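Local coordinates for protein bacterioferritin (Mycobacterium tuberculosis, PDB 3UOI) that probably stores iron, oxidising ferrous ions at a dinuclear ferroxidase centre and mineralising the ferric product inside a hollow, heme-containing shell of 24 subunits, at residues Y27-S31 with L79-Q83; L85-E90 with Q139-D144. One frame throughout, in Å; residues are numbered along the deposited sequence.

Interaction 1: residues Y27-S31 with L79-Q83; sequences YFLHS and LRIGQ. With HEM (protoporphyrin IX containing Fe), chain B.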
loop_
_atom_site.group_PDB
_atom_site.type_symbol
_atom_site.label_atom_id
_atom_site.label_comp_id
_atom_site.label_asym_id
_atom_site.label_seq_id
_atom_site.Cartn_x
_atom_site.Cartn_y
_atom_site.Cartn_z
ATOM N N TYR A 27 -7.643 -46.177 13.186
ATOM C CA TYR A 27 -8.180 -45.062 12.462
ATOM C C TYR A 27 -7.304 -44.677 11.288
ATOM O O TYR A 27 -7.772 -44.406 10.233
ATOM C CB TYR A 27 -8.474 -43.840 13.364
ATOM C CG TYR A 27 -9.541 -44.007 14.465
ATOM C CD1 TYR A 27 -10.368 -45.088 14.510
ATOM C CD2 TYR A 27 -9.695 -43.082 15.449
ATOM C CE1 TYR A 27 -11.304 -45.252 15.519
ATOM C CE2 TYR A 27 -10.651 -43.244 16.463
ATOM C CZ TYR A 27 -11.445 -44.342 16.500
ATOM O OH TYR A 27 -12.402 -44.537 17.499
ATOM N N PHE A 28 -6.018 -44.681 11.511
ATOM C CA PHE A 28 -5.131 -44.277 10.433
ATOM C C PHE A 28 -5.183 -45.210 9.260
ATOM O O PHE A 28 -5.436 -44.776 8.191
ATOM C CB PHE A 28 -3.678 -44.175 10.883
ATOM C CG PHE A 28 -2.783 -43.428 9.913
ATOM C CD1 PHE A 28 -2.702 -42.041 9.933
ATOM C CD2 PHE A 28 -2.023 -44.094 8.989
ATOM C CE1 PHE A 28 -1.873 -41.360 9.061
ATOM C CE2 PHE A 28 -1.198 -43.387 8.113
ATOM C CZ PHE A 28 -1.133 -42.034 8.164
ATOM N N LEU A 29 -5.000 -46.500 9.524
ATOM C CA LEU A 29 -4.966 -47.506 8.481
ATOM C C LEU A 29 -6.280 -47.519 7.748
ATOM O O LEU A 29 -6.300 -47.634 6.597
ATOM C CB LEU A 29 -4.614 -48.869 8.990
ATOM C CG LEU A 29 -4.544 -49.938 7.930
ATOM C CD1 LEU A 29 -3.334 -49.870 7.122
ATOM C CD2 LEU A 29 -4.627 -51.233 8.571
ATOM N N HIS A 30 -7.363 -47.317 8.459
ATOM C CA HIS A 30 -8.663 -47.198 7.841
ATOM C C HIS A 30 -8.731 -46.009 6.867
ATOM O O HIS A 30 -9.271 -46.137 5.805
ATOM C CB HIS A 30 -9.775 -47.089 8.875
ATOM C CG HIS A 30 -10.279 -48.403 9.361
ATOM N ND1 HIS A 30 -11.301 -48.514 10.262
ATOM C CD2 HIS A 30 -9.890 -49.656 9.081
ATOM C CE1 HIS A 30 -11.513 -49.780 10.525
ATOM N NE2 HIS A 30 -10.666 -50.492 9.821
ATOM N N SER A 31 -8.151 -44.884 7.259
ATOM C CA SER A 31 -8.084 -43.722 6.393
ATOM C C SER A 31 -7.254 -43.941 5.113
ATOM O O SER A 31 -7.642 -43.523 4.060
ATOM C CB SER A 31 -7.687 -42.466 7.146
ATOM O OG SER A 31 -6.365 -42.210 7.065
ATOM N N LEU A 79 -6.898 -54.649 17.008
ATOM C CA LEU A 79 -7.498 -53.976 15.884
ATOM C C LEU A 79 -8.653 -54.742 15.203
ATOM O O LEU A 79 -8.615 -55.924 15.068
ATOM C CB LEU A 79 -6.406 -53.713 14.859
ATOM C CG LEU A 79 -5.442 -52.516 14.744
ATOM C CD1 LEU A 79 -5.174 -51.709 15.976
ATOM C CD2 LEU A 79 -4.163 -52.977 14.149
ATOM N N ARG A 80 -9.675 -54.024 14.787
ATOM C CA ARG A 80 -10.727 -54.577 13.961
ATOM C C ARG A 80 -10.655 -53.849 12.649
ATOM O O ARG A 80 -11.066 -52.755 12.563
ATOM C CB ARG A 80 -12.084 -54.330 14.579
ATOM C CG ARG A 80 -12.433 -55.190 15.723
ATOM C CD ARG A 80 -13.439 -54.534 16.595
ATOM N NE ARG A 80 -12.843 -53.833 17.715
ATOM C CZ ARG A 80 -13.308 -53.897 18.950
ATOM N NH1 ARG A 80 -14.370 -54.624 19.207
ATOM N NH2 ARG A 80 -12.713 -53.242 19.921
ATOM N N ILE A 81 -10.120 -54.474 11.635
ATOM C CA ILE A 81 -9.933 -53.791 10.394
ATOM C C ILE A 81 -10.959 -54.138 9.320
ATOM O O ILE A 81 -11.036 -55.240 8.873
ATOM C CB ILE A 81 -8.593 -54.108 9.881
ATOM C CG1 ILE A 81 -7.515 -53.593 10.852
ATOM C CG2 ILE A 81 -8.493 -53.642 8.487
ATOM C CD1 ILE A 81 -7.255 -52.158 10.873
ATOM N N GLY A 82 -11.762 -53.158 8.969
ATOM C CA GLY A 82 -12.849 -53.317 8.044
ATOM C C GLY A 82 -12.511 -53.459 6.582
ATOM O O GLY A 82 -11.697 -52.777 6.050
ATOM N N GLN A 83 -13.159 -54.414 5.965
ATOM C CA GLN A 83 -12.906 -54.702 4.588
ATOM C C GLN A 83 -13.975 -54.068 3.686
ATOM O O GLN A 83 -13.996 -54.251 2.504
ATOM C CB GLN A 83 -12.672 -56.201 4.377
ATOM C CG GLN A 83 -11.216 -56.705 4.595
ATOM C CD GLN A 83 -10.092 -55.922 3.837
ATOM O OE1 GLN A 83 -10.316 -55.339 2.803
ATOM N NE2 GLN A 83 -8.888 -55.936 4.384
HETATM C CHA HEM B . 1.097 -36.098 13.437
HETATM C CHB HEM B . 1.164 -40.414 11.315
HETATM C CHC HEM B . 1.574 -42.470 15.664
HETATM C CHD HEM B . 1.747 -38.145 17.818
HETATM C C1A HEM B . 1.248 -37.050 12.452
HETATM C C2A HEM B . 1.558 -36.866 11.054
HETATM C C3A HEM B . 1.551 -38.091 10.488
HETATM C C4A HEM B . 1.251 -39.054 11.484
HETATM C CMA HEM B . 1.842 -38.477 9.030
HETATM C CAA HEM B . 1.823 -35.464 10.432
HETATM C CBA HEM B . 3.070 -34.887 11.119
HETATM C CGA HEM B . 4.106 -34.247 10.202
HETATM O O1A HEM B . 5.338 -34.145 10.559
HETATM O O2A HEM B . 3.703 -33.806 9.090
HETATM C C1B HEM B . 1.223 -41.367 12.318
HETATM C C2B HEM B . 1.058 -42.806 12.147
HETATM C C3B HEM B . 1.191 -43.382 13.336
HETATM C C4B HEM B . 1.417 -42.311 14.305
HETATM C CMB HEM B . 0.825 -43.580 10.822
HETATM C CAB HEM B . 1.089 -44.923 13.535
HETATM C CBB HEM B . 0.908 -45.446 14.741
HETATM C C1C HEM B . 1.664 -41.510 16.664
HETATM C C2C HEM B . 1.689 -41.764 18.102
HETATM C C3C HEM B . 1.767 -40.547 18.681
HETATM C C4C HEM B . 1.713 -39.511 17.657
HETATM C CMC HEM B . 1.666 -43.163 18.783
HETATM C CAC HEM B . 1.849 -40.232 20.175
HETATM C CBC HEM B . 1.478 -38.992 20.507
HETATM C C1D HEM B . 1.503 -37.211 16.841
HETATM C C2D HEM B . 1.267 -35.818 17.098
HETATM C C3D HEM B . 1.070 -35.222 15.717
HETATM C C4D HEM B . 1.212 -36.285 14.805
HETATM C CMD HEM B . 1.290 -35.072 18.475
HETATM C CAD HEM B . 0.819 -33.778 15.330
HETATM C CBD HEM B . -0.657 -33.534 15.599
HETATM C CGD HEM B . -0.945 -32.162 15.062
HETATM O O1D HEM B . -0.351 -31.775 14.006
HETATM O O2D HEM B . -1.754 -31.465 15.700
HETATM N NA HEM B . 1.050 -38.386 12.644
HETATM N NB HEM B . 1.415 -41.081 13.650
HETATM N NC HEM B . 1.679 -40.143 16.477
HETATM N ND HEM B . 1.404 -37.508 15.492
HETATM FE FE HEM B . 1.365 -39.223 14.635
#
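The imidazole of His-30 meets the loop 79-83 with its NE2 end: CA of Ile-81 sits at the ring edge, close to its plane, while the amide nitrogen of Gly-82 and the carbonyl oxygen of Arg-80 approach obliquely. Phe-28, on the heme-facing side of the same helix, has its ring covered on one face by a heme methyl, CMB, which stands 3.3 Å above the ring plane over its centre. Between backbone and imidazole runs a single hydrogen bond, from Gly-82 N to His-30 NE2 at 3.0 Å. It is fairly straight, with an N-H...N angle of 160°, although the donor is tilted 29° out of the ring plane. One helix residue earlier, CD2 of Leu-29 touches CD1 of Ile-81 at 3.6 Å, the two side chains crossing at about a right angle. With CG of Leu-29 anti to the backbone N, this torsion (chi1 -179°) helps set CD2 against the methyl of Ile-81. Helix 7-36 of this ferritin four-helix bundle thus serves the heme pocket with one side and receives the long connection before helix 85-112 with another; Pro-71 of the second subunit also packs on Leu-29. Because NE2 accepts from Gly-82, the proton of a neutral His-30 would be expected on ND1, which makes a weak hydrogen bond to Asp-92, and the buried ring has polar partners at both nitrogens.

Interaction 2: residues L85-E90 with Q139-D144; sequences LREQFE and QLELMD
Phe-89 lies against Gln-139 in the tightly packed half of the contact: CB of Gln-139 rests over one face of the ring, displaced toward its rim, in a CH-pi contact 4.0 Å from the centroid. At the ring edge come CE of Met-143 and CD2 of Leu-140. The extended chain of Met-143 reaches across to place CE 4.0 Å from CB of Leu-85. The aliphatic part of Arg-86 belongs to this packed side too, its CG 3.8 Å from CD2 of Leu-140. The amide of Gln-139 turns elsewhere, NE2 bonded to the carbonyl oxygen of Tyr-135 and OE1 to the hydroxyl of Tyr-151. These side chains fill the seam between antiparallel helices 85-112 and 116-146 of the ferritin four-helix bundle, whose axes over these short segments come within 10.6 Å of each other, with directions 154° apart. At the end of Arg-86 the seam turns polar. Bent at chi3 (-74°), this residue lays its guanidinium against Met-143, whose SD stands 3.6 Å above one face, near the rim. The loose side is left to exposed Asp-144 and Glu-90: NH2 of Arg-86 makes a salt bridge with OD1 of Asp-144 at 3.0 Å, met on the syn side but 35° out of the carboxylate plane, while CG of Glu-90 only grazes CD1 of Leu-140 at 4.3 Å.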
loop_
_atom_site.group_PDB
_atom_site.type_symbol
_atom_site.label_atom_id
_atom_site.label_comp_id
_atom_site.label_asym_id
_atom_site.label_seq_id
_atom_site.Cartn_x
_atom_site.Cartn_y
_atom_site.Cartn_z
ATOM N N LEU A 85 -16.661 -50.202 3.929
ATOM C CA LEU A 85 -16.855 -48.964 4.641
ATOM C C LEU A 85 -17.722 -49.256 5.855
ATOM O O LEU A 85 -17.388 -48.849 6.938
ATOM C CB LEU A 85 -17.497 -47.875 3.784
ATOM C CG LEU A 85 -16.717 -47.115 2.709
ATOM C CD1 LEU A 85 -17.361 -45.803 2.348
ATOM C CD2 LEU A 85 -15.284 -46.928 3.066
ATOM N N ARG A 86 -18.783 -50.029 5.648
ATOM C CA ARG A 86 -19.705 -50.386 6.709
ATOM C C ARG A 86 -19.031 -51.159 7.825
ATOM O O ARG A 86 -19.186 -50.804 8.918
ATOM C CB ARG A 86 -20.892 -51.177 6.166
ATOM C CG ARG A 86 -21.838 -51.711 7.213
ATOM C CD ARG A 86 -22.910 -52.509 6.633
ATOM N NE ARG A 86 -23.898 -51.715 5.969
ATOM C CZ ARG A 86 -24.913 -51.098 6.556
ATOM N NH1 ARG A 86 -25.106 -51.145 7.834
ATOM N NH2 ARG A 86 -25.732 -50.407 5.832
ATOM N N GLU A 87 -18.225 -52.155 7.536
ATOM C CA GLU A 87 -17.494 -52.814 8.601
ATOM C C GLU A 87 -16.541 -51.836 9.296
ATOM O O GLU A 87 -16.331 -51.960 10.429
ATOM C CB GLU A 87 -16.685 -54.020 8.153
ATOM C CG GLU A 87 -17.369 -55.039 7.386
ATOM C CD GLU A 87 -16.439 -56.133 6.922
ATOM O OE1 GLU A 87 -15.294 -56.159 7.311
ATOM O OE2 GLU A 87 -16.877 -56.978 6.154
ATOM N N GLN A 88 -15.937 -50.923 8.547
ATOM C CA GLN A 88 -14.976 -49.944 9.098
ATOM C C GLN A 88 -15.565 -48.990 10.131
ATOM O O GLN A 88 -15.057 -48.857 11.193
ATOM C CB GLN A 88 -14.259 -49.190 7.987
ATOM C CG GLN A 88 -13.120 -49.928 7.470
ATOM C CD GLN A 88 -12.454 -49.322 6.270
ATOM O OE1 GLN A 88 -12.827 -48.287 5.801
ATOM N NE2 GLN A 88 -11.442 -49.954 5.817
ATOM N N PHE A 89 -16.707 -48.423 9.819
ATOM C CA PHE A 89 -17.456 -47.640 10.766
ATOM C C PHE A 89 -17.834 -48.487 11.980
ATOM O O PHE A 89 -17.842 -47.998 13.057
ATOM C CB PHE A 89 -18.737 -47.109 10.166
ATOM C CG PHE A 89 -18.556 -46.144 9.084
ATOM C CD1 PHE A 89 -17.641 -45.154 9.169
ATOM C CD2 PHE A 89 -19.357 -46.195 7.961
ATOM C CE1 PHE A 89 -17.507 -44.270 8.142
ATOM C CE2 PHE A 89 -19.212 -45.314 6.966
ATOM C CZ PHE A 89 -18.281 -44.366 7.052
ATOM N N GLU A 90 -18.185 -49.741 11.764
ATOM C CA GLU A 90 -18.557 -50.650 12.834
ATOM C C GLU A 90 -17.459 -50.997 13.801
ATOM O O GLU A 90 -17.657 -51.110 14.971
ATOM C CB GLU A 90 -19.229 -51.885 12.312
ATOM C CG GLU A 90 -20.654 -51.805 12.552
ATOM C CD GLU A 90 -21.408 -52.895 11.917
ATOM O OE1 GLU A 90 -20.787 -53.670 11.178
ATOM O OE2 GLU A 90 -22.624 -52.942 12.151
ATOM N N GLN A 139 -23.486 -42.202 10.070
ATOM C CA GLN A 139 -23.058 -42.733 8.793
ATOM C C GLN A 139 -23.750 -44.070 8.485
ATOM O O GLN A 139 -24.217 -44.306 7.427
ATOM C CB GLN A 139 -21.523 -42.848 8.660
ATOM C CG GLN A 139 -20.701 -41.617 8.966
ATOM C CD GLN A 139 -21.295 -40.348 8.454
ATOM O OE1 GLN A 139 -21.220 -40.073 7.297
ATOM N NE2 GLN A 139 -21.884 -39.587 9.307
ATOM N N LEU A 140 -23.836 -44.939 9.448
ATOM C CA LEU A 140 -24.542 -46.166 9.190
ATOM C C LEU A 140 -26.023 -45.908 8.889
ATOM O O LEU A 140 -26.559 -46.544 8.052
ATOM C CB LEU A 140 -24.283 -47.199 10.238
ATOM C CG LEU A 140 -22.822 -47.595 10.286
ATOM C CD1 LEU A 140 -22.430 -47.980 11.646
ATOM C CD2 LEU A 140 -22.631 -48.705 9.412
ATOM N N GLU A 141 -26.624 -44.926 9.557
ATOM C CA GLU A 141 -28.031 -44.567 9.355
ATOM C C GLU A 141 -28.262 -44.129 7.931
ATOM O O GLU A 141 -29.212 -44.515 7.305
ATOM C CB GLU A 141 -28.481 -43.396 10.259
ATOM C CG GLU A 141 -28.243 -43.496 11.784
ATOM C CD GLU A 141 -28.814 -42.302 12.649
ATOM O OE1 GLU A 141 -28.909 -41.144 12.228
ATOM O OE2 GLU A 141 -29.120 -42.559 13.799
ATOM N N LEU A 142 -27.365 -43.288 7.457
ATOM C CA LEU A 142 -27.379 -42.750 6.117
ATOM C C LEU A 142 -27.202 -43.805 5.064
ATOM O O LEU A 142 -27.811 -43.750 4.041
ATOM C CB LEU A 142 -26.352 -41.673 5.957
ATOM C CG LEU A 142 -26.710 -40.313 6.473
ATOM C CD1 LEU A 142 -25.531 -39.375 6.341
ATOM C CD2 LEU A 142 -27.859 -39.800 5.724
ATOM N N MET A 143 -26.389 -44.793 5.363
ATOM C CA MET A 143 -26.135 -45.835 4.448
ATOM C C MET A 143 -27.403 -46.563 4.060
ATOM O O MET A 143 -27.623 -46.823 2.908
ATOM C CB MET A 143 -25.201 -46.817 5.087
ATOM C CG MET A 143 -23.801 -46.574 4.808
ATOM S SD MET A 143 -22.822 -47.933 5.312
ATOM C CE MET A 143 -21.420 -47.887 4.270
ATOM N N ASP A 144 -28.230 -46.877 5.051
ATOM C CA ASP A 144 -29.547 -47.410 4.834
ATOM C C ASP A 144 -30.518 -46.435 4.190
ATOM O O ASP A 144 -31.206 -46.781 3.306
ATOM C CB ASP A 144 -30.132 -47.914 6.123
ATOM C CG ASP A 144 -29.333 -49.007 6.724
ATOM O OD1 ASP A 144 -28.623 -49.674 6.001
ATOM O OD2 ASP A 144 -29.426 -49.195 7.908
#

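From the N terminus, the chain first supplies residues 27-31 on helix 7-36, passes through helix 40-66 and returns in the loop 79-83, where interaction 1 closes a circuit of 47 intervening residues. Only then does interaction 2 open, at the start of helix 85-112, to close with 139-144 near the end of helix 116-146. The two circuits therefore follow in series, without nesting or crossing: interaction 1 ties helix 7-36 to the connection after helix 40-66, and interaction 2 ties helix 85-112 to helix 116-146. Their centres lie about 13 Å apart, yet they touch: Gly-82 O and Gln-88 NE2, 2.8 Å apart, are hydrogen-bonded, and Gln-88 also packs on His-30, so that it joins the loop to helix 7-36 and to its own helix 85-112.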